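Local coordinates for protein cAMP factor (Mobiluncus curtisii, PDB 6JLC) that probably acts as a secreted pore-forming toxin that contributes to co-hemolysis of red blood cells, at residues A[35-47]-A[104-116]. Numbering follows the deposited sequence.
Sequences ADWSKEFDKLFAT and GFSVTRAIMRVAN
Ile-111 lies across Leu-44 at about a right angle, its CG2 3.8 Å from Leu-44 CB, while its CD1 reaches on to the edge of the Phe-41 ring, near the ring plane. With CG2 anti to the backbone N of Ile-111, that methyl also sits 3.5 Å from Glu-40 O, which accepts from Leu-44 N. Further along, Lys-43 lays its aliphatic part over Ala-115, CG to CB 3.6 Å. Its chain then bends at chi3 (-71°) and crosses the folded thioether of Met-112, bringing NZ to 3.5 Å from the Met-112 CE methyl. Thr-47 OG1 bonds back to Lys-43 O from above the carbonyl plane and comes within 3.2 Å of Ala-115 CB, a tight fit.

At the other end the backbones close in: Trp-37 CA stands 3.9 Å from Gly-104 CA, where the lack of a side chain admits the 3-10 turn. Between these ends one water joins the segments, donating to Trp-37 O (2.6 Å) and to Thr-108 OG1 and accepting from Glu-40 N at the N-cap residue. Thr-108 OG1 in turn donates to Gly-104 O.

Helix 41-47 and helix 104-114 run in roughly the same direction, their axes crossing at 38° with a closest approach of 9.2 Å. This packing joins the entry of helix 41-59 to the C-terminal half of helix 97-114 in the all-helical C-terminal part of this CAMP factor; helix 68-91 meets Trp-37, Leu-44 and Val-114, helix 8-31 backs Phe-41 and Leu-44, and helix 121-139 touches Val-107.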
# COMPACT_ATOMS: atom_id res chain seq x y z
N ALA A 35 6.20 1.06 -5.12
CA ALA A 35 5.31 0.08 -5.73
C ALA A 35 4.89 0.53 -7.13
O ALA A 35 4.73 1.72 -7.40
CB ALA A 35 4.09 -0.15 -4.86
N ASP A 36 4.72 -0.46 -8.02
CA ASP A 36 4.27 -0.16 -9.37
C ASP A 36 2.90 0.51 -9.38
O ASP A 36 2.63 1.37 -10.23
CB ASP A 36 4.25 -1.45 -10.20
CG ASP A 36 5.63 -2.09 -10.32
OD1 ASP A 36 6.40 -1.67 -11.22
OD2 ASP A 36 5.96 -3.00 -9.52
N TRP A 37 2.03 0.16 -8.43
CA TRP A 37 0.69 0.72 -8.40
C TRP A 37 0.65 2.19 -7.97
O TRP A 37 -0.37 2.85 -8.19
CB TRP A 37 -0.20 -0.12 -7.47
CG TRP A 37 0.31 -0.26 -6.06
CD1 TRP A 37 0.52 0.74 -5.15
CD2 TRP A 37 0.66 -1.49 -5.39
NE1 TRP A 37 0.99 0.21 -3.96
CE2 TRP A 37 1.08 -1.15 -4.08
CE3 TRP A 37 0.67 -2.84 -5.78
CZ2 TRP A 37 1.51 -2.11 -3.16
CZ3 TRP A 37 1.08 -3.80 -4.85
CH2 TRP A 37 1.49 -3.43 -3.56
N SER A 38 1.72 2.72 -7.39
CA SER A 38 1.68 4.05 -6.79
C SER A 38 2.13 5.16 -7.74
O SER A 38 2.23 6.32 -7.31
CB SER A 38 2.52 4.08 -5.51
OG SER A 38 3.88 3.84 -5.81
N LYS A 39 2.38 4.84 -9.01
CA LYS A 39 2.90 5.83 -9.95
C LYS A 39 2.07 7.11 -9.97
O LYS A 39 2.62 8.21 -9.96
CB LYS A 39 2.98 5.22 -11.35
CG LYS A 39 3.68 6.09 -12.38
CD LYS A 39 3.65 5.44 -13.75
CE LYS A 39 4.31 6.31 -14.81
NZ LYS A 39 4.32 5.66 -16.15
N GLU A 40 0.74 6.99 -9.96
CA GLU A 40 -0.14 8.15 -10.10
C GLU A 40 -0.97 8.42 -8.85
O GLU A 40 -2.08 8.95 -8.93
CB GLU A 40 -1.05 7.96 -11.32
CG GLU A 40 -0.30 7.84 -12.66
CD GLU A 40 0.33 9.15 -13.12
OE1 GLU A 40 -0.14 10.23 -12.69
OE2 GLU A 40 1.29 9.10 -13.92
N PHE A 41 -0.44 8.10 -7.66
CA PHE A 41 -1.22 8.33 -6.45
C PHE A 41 -1.51 9.81 -6.23
O PHE A 41 -2.57 10.16 -5.70
CB PHE A 41 -0.50 7.74 -5.23
CG PHE A 41 -0.85 6.28 -4.94
CD1 PHE A 41 -1.43 5.47 -5.91
CD2 PHE A 41 -0.60 5.72 -3.68
CE1 PHE A 41 -1.75 4.13 -5.64
CE2 PHE A 41 -0.91 4.38 -3.41
CZ PHE A 41 -1.49 3.59 -4.39
N ASP A 42 -0.61 10.70 -6.66
CA ASP A 42 -0.85 12.14 -6.51
C ASP A 42 -2.11 12.58 -7.26
O ASP A 42 -2.96 13.31 -6.72
CB ASP A 42 0.36 12.93 -7.02
CG ASP A 42 1.53 12.89 -6.05
OD1 ASP A 42 1.29 12.67 -4.84
OD2 ASP A 42 2.68 13.09 -6.50
N LYS A 43 -2.24 12.16 -8.52
CA LYS A 43 -3.44 12.45 -9.29
C LYS A 43 -4.68 11.86 -8.62
O LYS A 43 -5.74 12.50 -8.57
CB LYS A 43 -3.27 11.90 -10.70
CG LYS A 43 -4.52 11.91 -11.54
CD LYS A 43 -4.21 11.54 -12.97
CE LYS A 43 -3.45 12.65 -13.66
NZ LYS A 43 -3.89 12.77 -15.07
N LEU A 44 -4.57 10.63 -8.12
CA LEU A 44 -5.70 9.98 -7.45
C LEU A 44 -6.18 10.79 -6.25
O LEU A 44 -7.39 11.00 -6.07
CB LEU A 44 -5.30 8.57 -7.01
CG LEU A 44 -6.37 7.76 -6.27
CD1 LEU A 44 -7.68 7.73 -7.05
CD2 LEU A 44 -5.85 6.34 -5.99
N PHE A 45 -5.25 11.23 -5.40
CA PHE A 45 -5.64 11.96 -4.19
C PHE A 45 -6.25 13.32 -4.54
O PHE A 45 -7.22 13.76 -3.90
CB PHE A 45 -4.44 12.13 -3.25
CG PHE A 45 -3.86 10.82 -2.73
CD1 PHE A 45 -4.69 9.74 -2.46
CD2 PHE A 45 -2.50 10.70 -2.50
CE1 PHE A 45 -4.15 8.54 -1.98
CE2 PHE A 45 -1.96 9.51 -2.02
CZ PHE A 45 -2.78 8.43 -1.76
N ALA A 46 -5.71 13.99 -5.55
CA ALA A 46 -6.29 15.26 -5.98
C ALA A 46 -7.70 15.05 -6.52
O ALA A 46 -8.59 15.86 -6.25
CB ALA A 46 -5.39 15.92 -7.03
N THR A 47 -7.91 13.98 -7.29
CA THR A 47 -9.24 13.68 -7.80
C THR A 47 -10.20 13.38 -6.66
O THR A 47 -11.37 13.79 -6.69
CB THR A 47 -9.18 12.51 -8.78
OG1 THR A 47 -8.32 12.85 -9.87
CG2 THR A 47 -10.55 12.19 -9.34
N GLY A 104 -0.38 -3.24 -11.33
CA GLY A 104 -0.05 -1.82 -11.28
C GLY A 104 -0.55 -1.07 -12.49
O GLY A 104 -1.03 0.07 -12.39
N PHE A 105 -0.45 -1.68 -13.66
CA PHE A 105 -0.95 -1.06 -14.88
C PHE A 105 -2.46 -0.87 -14.81
O PHE A 105 -2.98 0.19 -15.17
CB PHE A 105 -0.58 -1.93 -16.07
CG PHE A 105 -0.84 -1.28 -17.40
CD1 PHE A 105 -0.31 -0.03 -17.70
CD2 PHE A 105 -1.62 -1.91 -18.35
CE1 PHE A 105 -0.53 0.57 -18.93
CE2 PHE A 105 -1.85 -1.32 -19.60
CZ PHE A 105 -1.30 -0.08 -19.88
N SER A 106 -3.17 -1.89 -14.33
CA SER A 106 -4.62 -1.78 -14.16
C SER A 106 -4.97 -0.66 -13.18
O SER A 106 -5.89 0.13 -13.43
CB SER A 106 -5.18 -3.13 -13.69
OG SER A 106 -6.56 -3.05 -13.40
N VAL A 107 -4.23 -0.55 -12.06
CA VAL A 107 -4.47 0.56 -11.13
C VAL A 107 -4.19 1.90 -11.80
O VAL A 107 -4.97 2.85 -11.66
CB VAL A 107 -3.64 0.38 -9.85
CG1 VAL A 107 -3.68 1.67 -9.01
CG2 VAL A 107 -4.15 -0.82 -9.05
N THR A 108 -3.06 2.00 -12.51
CA THR A 108 -2.71 3.28 -13.14
C THR A 108 -3.77 3.70 -14.15
O THR A 108 -4.20 4.86 -14.17
CB THR A 108 -1.33 3.18 -13.81
OG1 THR A 108 -0.33 2.95 -12.80
CG2 THR A 108 -1.01 4.46 -14.57
N ARG A 109 -4.21 2.76 -15.00
CA ARG A 109 -5.25 3.08 -15.98
C ARG A 109 -6.53 3.54 -15.28
O ARG A 109 -7.18 4.48 -15.75
CB ARG A 109 -5.56 1.87 -16.86
CG ARG A 109 -4.46 1.52 -17.86
CD ARG A 109 -4.95 0.44 -18.84
NE ARG A 109 -6.11 0.89 -19.61
CZ ARG A 109 -7.26 0.21 -19.71
NH1 ARG A 109 -7.42 -0.95 -19.09
NH2 ARG A 109 -8.25 0.71 -20.45
N ALA A 110 -6.89 2.89 -14.17
CA ALA A 110 -8.08 3.28 -13.42
C ALA A 110 -7.94 4.69 -12.86
O ALA A 110 -8.91 5.47 -12.88
CB ALA A 110 -8.35 2.28 -12.28
N ILE A 111 -6.75 5.04 -12.36
CA ILE A 111 -6.54 6.39 -11.83
C ILE A 111 -6.63 7.41 -12.96
O ILE A 111 -7.21 8.50 -12.80
CB ILE A 111 -5.19 6.49 -11.11
CG1 ILE A 111 -5.20 5.66 -9.82
CG2 ILE A 111 -4.87 7.96 -10.78
CD1 ILE A 111 -3.81 5.46 -9.23
N MET A 112 -6.00 7.12 -14.10
CA MET A 112 -6.07 8.04 -15.22
C MET A 112 -7.52 8.26 -15.65
O MET A 112 -7.94 9.39 -15.93
CB MET A 112 -5.23 7.54 -16.40
CG MET A 112 -3.74 7.38 -16.09
SD MET A 112 -2.99 8.93 -15.52
CE MET A 112 -3.14 9.94 -17.00
N ARG A 113 -8.32 7.19 -15.67
CA ARG A 113 -9.72 7.32 -16.07
C ARG A 113 -10.52 8.11 -15.03
O ARG A 113 -11.31 8.99 -15.39
CB ARG A 113 -10.35 5.94 -16.29
CG ARG A 113 -11.69 5.98 -17.05
CD ARG A 113 -11.52 6.57 -18.44
NE ARG A 113 -10.91 5.59 -19.34
CZ ARG A 113 -10.52 5.84 -20.60
NH1 ARG A 113 -10.68 7.05 -21.13
NH2 ARG A 113 -9.96 4.86 -21.32
N VAL A 114 -10.36 7.80 -13.74
CA VAL A 114 -11.20 8.48 -12.76
C VAL A 114 -10.89 9.97 -12.70
O VAL A 114 -11.76 10.77 -12.32
CB VAL A 114 -11.07 7.79 -11.38
CG1 VAL A 114 -9.83 8.25 -10.65
CG2 VAL A 114 -12.34 8.03 -10.53
N ALA A 115 -9.69 10.39 -13.10
CA ALA A 115 -9.33 11.80 -13.14
C ALA A 115 -9.68 12.46 -14.47
O ALA A 115 -9.55 13.69 -14.59
CB ALA A 115 -7.83 11.96 -12.89
N ASN A 116 -10.13 11.69 -15.45
CA ASN A 116 -10.30 12.18 -16.82
C ASN A 116 -11.61 12.96 -16.92
O ASN A 116 -12.68 12.41 -16.63
CB ASN A 116 -10.27 10.99 -17.78
CG ASN A 116 -10.12 11.39 -19.23
OD1 ASN A 116 -10.82 12.29 -19.71
ND2 ASN A 116 -9.21 10.73 -19.95
O HOH W 1 -0.56 4.29 -10.38